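Side-chain contacts in tail spike protein (PDB 6EU4), which probably recognises and cleaves the capsular polysaccharide of the Acinetobacter baumannii host as the phage attaches, working as a trimer: residues F74-N78 and G79-Q83; F315-Y319 and S320-M324; G492-N496 and A497-Q501. All blocks are in the same frame, centred on the assembly; numbering follows the deposited sequence.

Contact 1 of 3, residues F74-N78 and G79-Q83; sequences FLCIN and GWVLQ
Residues I77 and W80 face each other as an antiparallel hydrogen-bonded pair, joined by a type I' turn with N78 and G79 at its two corners. W80 N donates to I77 O at 3.0 Å, and I77 N donates to W80 O at 3.0 Å. One step further from the turn, C76 and V81 form a non-hydrogen-bonded pair. Beyond it, L82 N donates to L75 O at 2.9 Å. L75 O also takes a CA-H contact from V81 CA at 3.1 Å, which gives this buried oxygen two neighbours.

The side chains divide between the two faces of the hairpin. On the face of C76 and V81, the thiol leans forward toward the turn. C76 SG is anti to its own nitrogen (chi1 -179°), which brings it to 3.7 Å from G79 CA. V81 CG2 lies beside the same sulfur. On the other face, the indole of W80 lies beside the turn, with I77 O at its edge in the ring plane, 3.4 Å from W80 CD1. The ring itself meets Y63.

Toward the open end, L82 CD2 touches both residues that lead into the hairpin. It is 4.1 Å from F74 CE1, reached obliquely, and 4.2 Å from L75 CD2. L75 CD2 in turn sits over one face of the F74 ring, near its rim. R61 bonds to F74 O and W80 O, so it bridges the two arms. L75 and V81 also pack on A52 of the second subunit.

This is a tight two-residue beta hairpin with an Asn-Gly type I' turn. It forms the last two strands of the small N-terminal mixed sheet, with 80-82 paired to 59-63.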
loop_
_atom_site.group_PDB
_atom_site.type_symbol
_atom_site.label_atom_id
_atom_site.label_comp_id
_atom_site.label_asym_id
_atom_site.label_seq_id
_atom_site.Cartn_x
_atom_site.Cartn_y
_atom_site.Cartn_z
ATOM N N PHE A 74 33.904 -27.900 22.414
ATOM C CA PHE A 74 32.890 -26.876 22.620
ATOM C C PHE A 74 32.111 -27.178 23.904
ATOM O O PHE A 74 32.558 -26.788 24.988
ATOM C CB PHE A 74 32.016 -26.796 21.363
ATOM C CG PHE A 74 30.821 -25.899 21.481
ATOM C CD1 PHE A 74 30.833 -24.780 22.304
ATOM C CD2 PHE A 74 29.674 -26.180 20.759
ATOM C CE1 PHE A 74 29.714 -23.973 22.416
ATOM C CE2 PHE A 74 28.553 -25.374 20.862
ATOM C CZ PHE A 74 28.574 -24.266 21.693
ATOM N N LEU A 75 30.979 -27.891 23.834
ATOM C CA LEU A 75 30.177 -28.068 25.046
ATOM C C LEU A 75 30.767 -29.064 26.037
ATOM O O LEU A 75 30.439 -28.995 27.228
ATOM C CB LEU A 75 28.755 -28.504 24.692
ATOM C CG LEU A 75 27.915 -27.440 23.972
ATOM C CD1 LEU A 75 26.513 -27.940 23.791
ATOM C CD2 LEU A 75 27.885 -26.111 24.714
ATOM N N CYS A 76 31.610 -29.993 25.601
ATOM C CA CYS A 76 32.165 -30.985 26.517
ATOM C C CYS A 76 33.605 -31.261 26.107
ATOM O O CYS A 76 33.850 -31.858 25.056
ATOM C CB CYS A 76 31.330 -32.264 26.513
ATOM S SG CYS A 76 31.958 -33.529 27.653
ATOM N N ILE A 77 34.550 -30.819 26.929
ATOM C CA ILE A 77 35.973 -30.920 26.624
ATOM C C ILE A 77 36.590 -31.786 27.716
ATOM O O ILE A 77 36.772 -31.343 28.858
ATOM C CB ILE A 77 36.644 -29.546 26.517
ATOM C CG1 ILE A 77 35.995 -28.761 25.355
ATOM C CG2 ILE A 77 38.164 -29.704 26.322
ATOM C CD1 ILE A 77 36.443 -27.293 25.211
ATOM N N ASN A 78 36.877 -33.039 27.368
ATOM C CA ASN A 78 37.393 -34.035 28.310
ATOM C C ASN A 78 36.522 -34.124 29.563
ATOM O O ASN A 78 37.016 -34.219 30.690
ATOM C CB ASN A 78 38.848 -33.736 28.679
ATOM C CG ASN A 78 39.723 -33.492 27.463
ATOM O OD1 ASN A 78 40.335 -32.430 27.333
ATOM N ND2 ASN A 78 39.772 -34.463 26.556
ATOM N N GLY A 79 35.205 -34.108 29.359
ATOM C CA GLY A 79 34.258 -34.217 30.446
ATOM C C GLY A 79 33.840 -32.899 31.063
ATOM O O GLY A 79 32.883 -32.880 31.845
ATOM N N TRP A 80 34.530 -31.805 30.746
ATOM C CA TRP A 80 34.229 -30.495 31.315
ATOM C C TRP A 80 33.135 -29.836 30.481
ATOM O O TRP A 80 33.367 -29.427 29.334
ATOM C CB TRP A 80 35.491 -29.639 31.368
ATOM C CG TRP A 80 36.465 -30.122 32.394
ATOM C CD1 TRP A 80 37.473 -31.021 32.207
ATOM C CD2 TRP A 80 36.520 -29.737 33.773
ATOM N NE1 TRP A 80 38.152 -31.219 33.380
ATOM C CE2 TRP A 80 37.593 -30.438 34.358
ATOM C CE3 TRP A 80 35.773 -28.864 34.567
ATOM C CZ2 TRP A 80 37.925 -30.312 35.705
ATOM C CZ3 TRP A 80 36.113 -28.730 35.914
ATOM C CH2 TRP A 80 37.185 -29.447 36.462
ATOM N N VAL A 81 31.948 -29.716 31.064
ATOM C CA VAL A 81 30.771 -29.238 30.343
ATOM C C VAL A 81 30.629 -27.732 30.512
ATOM O O VAL A 81 30.695 -27.203 31.629
ATOM C CB VAL A 81 29.509 -29.972 30.824
ATOM C CG1 VAL A 81 28.268 -29.424 30.139
ATOM C CG2 VAL A 81 29.649 -31.456 30.531
ATOM N N LEU A 82 30.404 -27.041 29.397
ATOM C CA LEU A 82 30.292 -25.590 29.418
ATOM C C LEU A 82 28.994 -25.147 30.083
ATOM O O LEU A 82 27.912 -25.629 29.746
ATOM C CB LEU A 82 30.354 -25.046 27.995
ATOM C CG LEU A 82 30.312 -23.519 27.873
ATOM C CD1 LEU A 82 31.489 -22.872 28.613
ATOM C CD2 LEU A 82 30.314 -23.126 26.404
ATOM N N GLN A 83 29.103 -24.210 31.013
ATOM C CA GLN A 83 27.939 -23.636 31.679
ATOM C C GLN A 83 27.446 -22.472 30.830
ATOM O O GLN A 83 28.108 -21.438 30.745
ATOM C CB GLN A 83 28.297 -23.180 33.091
ATOM C CG GLN A 83 28.614 -24.311 34.022
ATOM C CD GLN A 83 27.391 -25.137 34.305
ATOM O OE1 GLN A 83 27.113 -26.113 33.601
ATOM N NE2 GLN A 83 26.627 -24.737 35.332
#

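Contact 2 of 3, residues F315-Y319 and S320-M324; sequences FKIVY and SNVTM
The methyl group of M324, modelled as selenomethionine, sits almost squarely over the centre of the F315 ring. M324 CE is 3.6 Å from the centroid of the F315 ring and 7° off the ring normal. The selenium covers the same face, 4.1 Å from the centroid, so this is both a CH-pi and a Met-aromatic contact. The M324 chain is extended beyond CG (chi2 -173°), which carries its end across to the ring. I317 meets it tip to tip, with I317 CD1 3.8 Å from M324 CE.

Nearer the bend, I317 CG2 touches S320 CB at 3.5 Å and V322 CG2 at 4.0 Å. S320 OG donates to V318 O at 2.8 Å, from above the carbonyl plane. The same hydroxyl also bonds to M291 N, which ties the bend to the adjacent coil.

Strands 315-318 and 321-324 run at 144° with axes 8.5 Å apart, and the side chains of F315, I317, V322 and M324 meet between them. Their hydrogen-bonded partners are strands of neighbouring beta-helix coils. Strand 311-318 lies between 284-304 and 336-341, and strand 321-334 pairs with 284-304 and 344-348.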
loop_
_atom_site.group_PDB
_atom_site.type_symbol
_atom_site.label_atom_id
_atom_site.label_comp_id
_atom_site.label_asym_id
_atom_site.label_seq_id
_atom_site.Cartn_x
_atom_site.Cartn_y
_atom_site.Cartn_z
ATOM N N PHE A 315 14.017 -5.313 -12.543
ATOM C CA PHE A 315 13.112 -6.333 -12.019
ATOM C C PHE A 315 12.719 -7.302 -13.119
ATOM O O PHE A 315 12.149 -6.897 -14.145
ATOM C CB PHE A 315 11.823 -5.708 -11.470
ATOM C CG PHE A 315 12.032 -4.557 -10.518
ATOM C CD1 PHE A 315 12.411 -4.788 -9.201
ATOM C CD2 PHE A 315 11.754 -3.247 -10.906
ATOM C CE1 PHE A 315 12.573 -3.730 -8.321
ATOM C CE2 PHE A 315 11.929 -2.185 -10.037
ATOM C CZ PHE A 315 12.329 -2.424 -8.739
ATOM N N LYS A 316 12.964 -8.576 -12.884
ATOM C CA LYS A 316 12.434 -9.655 -13.703
ATOM C C LYS A 316 11.418 -10.384 -12.830
ATOM O O LYS A 316 11.784 -10.958 -11.795
ATOM C CB LYS A 316 13.533 -10.595 -14.175
ATOM C CG LYS A 316 12.976 -11.785 -14.944
ATOM C CD LYS A 316 14.082 -12.729 -15.425
ATOM C CE LYS A 316 13.525 -13.871 -16.205
ATOM N NZ LYS A 316 14.636 -14.770 -16.692
ATOM N N ILE A 317 10.144 -10.334 -13.227
ATOM C CA ILE A 317 9.042 -10.827 -12.392
ATOM C C ILE A 317 8.191 -11.763 -13.233
ATOM O O ILE A 317 7.485 -11.326 -14.154
ATOM C CB ILE A 317 8.215 -9.677 -11.803
ATOM C CG1 ILE A 317 9.159 -8.724 -11.052
ATOM C CG2 ILE A 317 7.148 -10.231 -10.869
ATOM C CD1 ILE A 317 8.480 -7.601 -10.284
ATOM N N VAL A 318 8.254 -13.050 -12.913
ATOM C CA VAL A 318 7.655 -14.107 -13.708
ATOM C C VAL A 318 6.678 -14.892 -12.836
ATOM O O VAL A 318 7.035 -15.341 -11.740
ATOM C CB VAL A 318 8.743 -15.017 -14.306
ATOM C CG1 VAL A 318 8.136 -16.179 -15.034
ATOM C CG2 VAL A 318 9.644 -14.190 -15.245
ATOM N N TYR A 319 5.456 -15.054 -13.332
ATOM C CA TYR A 319 4.376 -15.783 -12.649
ATOM C C TYR A 319 4.299 -15.437 -11.156
ATOM O O TYR A 319 4.195 -16.308 -10.287
ATOM C CB TYR A 319 4.527 -17.284 -12.860
ATOM C CG TYR A 319 4.360 -17.672 -14.314
ATOM C CD1 TYR A 319 3.186 -17.389 -15.000
ATOM C CD2 TYR A 319 5.366 -18.346 -14.988
ATOM C CE1 TYR A 319 3.035 -17.736 -16.341
ATOM C CE2 TYR A 319 5.220 -18.708 -16.313
ATOM C CZ TYR A 319 4.055 -18.390 -16.987
ATOM O OH TYR A 319 3.906 -18.756 -18.313
ATOM N N SER A 320 4.247 -14.134 -10.873
ATOM C CA SER A 320 4.289 -13.598 -9.522
ATOM C C SER A 320 3.205 -12.546 -9.365
ATOM O O SER A 320 2.659 -12.048 -10.352
ATOM C CB SER A 320 5.650 -12.955 -9.212
ATOM O OG SER A 320 6.708 -13.879 -9.386
ATOM N N ASN A 321 2.905 -12.171 -8.121
ATOM C CA ASN A 321 2.117 -10.959 -7.897
ATOM C C ASN A 321 2.756 -10.171 -6.761
ATOM O O ASN A 321 2.957 -10.694 -5.660
ATOM C CB ASN A 321 0.618 -11.274 -7.675
ATOM C CG ASN A 321 0.282 -11.869 -6.307
ATOM O OD1 ASN A 321 0.622 -13.014 -5.985
ATOM N ND2 ASN A 321 -0.491 -11.108 -5.528
ATOM N N VAL A 322 3.116 -8.925 -7.069
ATOM C CA VAL A 322 4.025 -8.098 -6.281
ATOM C C VAL A 322 3.449 -6.695 -6.192
ATOM O O VAL A 322 2.976 -6.149 -7.194
ATOM C CB VAL A 322 5.430 -8.018 -6.914
ATOM C CG1 VAL A 322 6.345 -7.082 -6.131
ATOM C CG2 VAL A 322 6.057 -9.418 -7.064
ATOM N N THR A 323 3.520 -6.106 -4.999
ATOM C CA THR A 323 3.193 -4.702 -4.785
ATOM C C THR A 323 4.444 -3.994 -4.303
ATOM O O THR A 323 5.084 -4.461 -3.349
ATOM C CB THR A 323 2.092 -4.509 -3.733
ATOM O OG1 THR A 323 0.887 -5.172 -4.127
ATOM C CG2 THR A 323 1.776 -3.032 -3.554
HETATM N N MSE A 324 4.777 -2.871 -4.948
HETATM C CA MSE A 324 5.904 -2.038 -4.565
HETATM C C MSE A 324 5.364 -0.713 -4.046
HETATM O O MSE A 324 4.745 0.044 -4.798
HETATM C CB MSE A 324 6.847 -1.798 -5.751
HETATM C CG MSE A 324 7.322 -3.026 -6.410
HETATM SE SE MSE A 324 8.667 -2.520 -7.743
HETATM C CE MSE A 324 8.828 -4.265 -8.562
#

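Contact 3 of 3, residues G492-N496 and A497-Q501; sequences GSLGN and AVLVQ
L494 and L499 meet with no aromatic ring between them, and the flat group nearest this contact is the carboxamide of N496. Its two ends are held by different chains: N496 OD1 accepts a hydrogen bond from S526 N of the next strand, and N496 ND2 makes a weak hydrogen bond to T477 O of the second subunit. The amide end leads away from 497-501.

The contact itself is wholly apolar. L494 CD1 reaches L499 CD2 at 3.7 Å, and the two leucine side chains approach at a slant. The L494 chain is extended at its end (chi2 168°), with CD1 as its leading branch. The other branch, L494 CD2, stays 5.6 Å from L499 CD2. CG of L499 lies beside its own nitrogen, with chi1 at -38°, short of a full stagger, and CD2 is the branch that meets L494. L499 CD1 is further off, 5.1 Å from L494 CD1. Closer to the bend, L494 CB lies 4.2 Å from A497 CB. L494 CD1 is 4.3 Å from the same A497 CB. A497 and L499 are two residues apart on the strand and both turn to this side, so L494 spans the pair. V498, between them, points the other way.

No hydrogen bond joins 492-496 to 497-501. G495 O comes within 3.4 Å of A497 N, but the angle is poor; that oxygen is bonded by Q524 NE2 instead, and G495 N by S476 OG of the second subunit.

The strand entered here, 496-501, runs parallel to 474-481 and antiparallel to 520-526. N496 and A497 also pair antiparallel with a strand of the second subunit, so the sheet continues across the interface. The contact is a loop folded back onto the first residues of a strand, within the intersubunit sheet of the C-terminal part of the spike.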
loop_
_atom_site.group_PDB
_atom_site.type_symbol
_atom_site.label_atom_id
_atom_site.label_comp_id
_atom_site.label_asym_id
_atom_site.label_seq_id
_atom_site.Cartn_x
_atom_site.Cartn_y
_atom_site.Cartn_z
ATOM N N GLY A 492 -9.434 7.989 -38.476
ATOM C CA GLY A 492 -8.470 7.110 -37.828
ATOM C C GLY A 492 -8.167 7.475 -36.385
ATOM O O GLY A 492 -7.840 6.601 -35.576
ATOM N N SER A 493 -8.287 8.755 -36.041
ATOM C CA SER A 493 -7.810 9.247 -34.756
ATOM C C SER A 493 -8.920 9.488 -33.744
ATOM O O SER A 493 -8.648 9.504 -32.539
ATOM C CB SER A 493 -7.024 10.548 -34.950
ATOM O OG SER A 493 -7.810 11.568 -35.537
ATOM N N LEU A 494 -10.155 9.682 -34.194
ATOM C CA LEU A 494 -11.276 9.923 -33.303
ATOM C C LEU A 494 -12.466 9.069 -33.726
ATOM O O LEU A 494 -12.644 8.776 -34.912
ATOM C CB LEU A 494 -11.680 11.404 -33.306
ATOM C CG LEU A 494 -10.656 12.437 -32.827
ATOM C CD1 LEU A 494 -11.132 13.826 -33.177
ATOM C CD2 LEU A 494 -10.419 12.313 -31.329
ATOM N N GLY A 495 -13.260 8.648 -32.739
ATOM C CA GLY A 495 -14.490 7.916 -32.993
ATOM C C GLY A 495 -15.676 8.862 -32.928
ATOM O O GLY A 495 -15.800 9.787 -33.741
ATOM N N ASN A 496 -16.559 8.634 -31.963
ATOM C CA ASN A 496 -17.619 9.584 -31.667
ATOM C C ASN A 496 -17.016 10.711 -30.844
ATOM O O ASN A 496 -16.529 10.461 -29.737
ATOM C CB ASN A 496 -18.739 8.889 -30.904
ATOM C CG ASN A 496 -19.321 7.721 -31.671
ATOM O OD1 ASN A 496 -20.027 7.896 -32.651
ATOM N ND2 ASN A 496 -19.033 6.519 -31.218
ATOM N N ALA A 497 -17.045 11.939 -31.370
ATOM C CA ALA A 497 -16.351 13.057 -30.734
ATOM C C ALA A 497 -16.981 14.381 -31.153
ATOM O O ALA A 497 -17.387 14.552 -32.300
ATOM C CB ALA A 497 -14.858 13.067 -31.111
ATOM N N VAL A 498 -16.988 15.340 -30.230
ATOM C CA VAL A 498 -17.377 16.716 -30.531
ATOM C C VAL A 498 -16.126 17.544 -30.798
ATOM O O VAL A 498 -15.156 17.495 -30.025
ATOM C CB VAL A 498 -18.193 17.333 -29.382
ATOM C CG1 VAL A 498 -18.597 18.760 -29.748
ATOM C CG2 VAL A 498 -19.420 16.459 -29.048
ATOM N N LEU A 499 -16.166 18.316 -31.884
ATOM C CA LEU A 499 -15.089 19.165 -32.361
ATOM C C LEU A 499 -15.558 20.612 -32.394
ATOM O O LEU A 499 -16.737 20.902 -32.647
ATOM C CB LEU A 499 -14.647 18.751 -33.774
ATOM C CG LEU A 499 -14.627 17.238 -34.059
ATOM C CD1 LEU A 499 -14.395 16.989 -35.525
ATOM C CD2 LEU A 499 -13.565 16.568 -33.207
ATOM N N VAL A 500 -14.630 21.531 -32.177
ATOM C CA VAL A 500 -14.895 22.948 -32.385
ATOM C C VAL A 500 -13.799 23.515 -33.272
ATOM O O VAL A 500 -12.618 23.210 -33.090
ATOM C CB VAL A 500 -15.008 23.744 -31.061
ATOM C CG1 VAL A 500 -13.734 23.636 -30.214
ATOM C CG2 VAL A 500 -15.340 25.199 -31.358
ATOM N N GLN A 501 -14.196 24.317 -34.250
ATOM C CA GLN A 501 -13.253 25.106 -35.043
ATOM C C GLN A 501 -13.615 26.567 -34.826
ATOM O O GLN A 501 -14.592 27.065 -35.392
ATOM C CB GLN A 501 -13.295 24.741 -36.524
ATOM C CG GLN A 501 -12.339 25.586 -37.369
ATOM C CD GLN A 501 -10.939 25.600 -36.811
ATOM O OE1 GLN A 501 -10.582 26.495 -36.044
ATOM N NE2 GLN A 501 -10.134 24.610 -37.184
#

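The three contacts follow one another along the spike, and none touches another. Contacts 1 and 3 lie on opposite sides of the chain's centre, about 88 Å apart between centres, while contact 2 is close to that centre. All three are largely buried, although Y319 at the bend of contact 2 is exposed. They hold different elements: a hairpin, two sides of a beta-helix coil, and a loop leading into a strand. Only contact 1 has backbone hydrogen bonds between its segments. Contact 2 relies on side chains plus one serine bond, and contact 3 on aliphatic packing alone. Each also touches the second subunit.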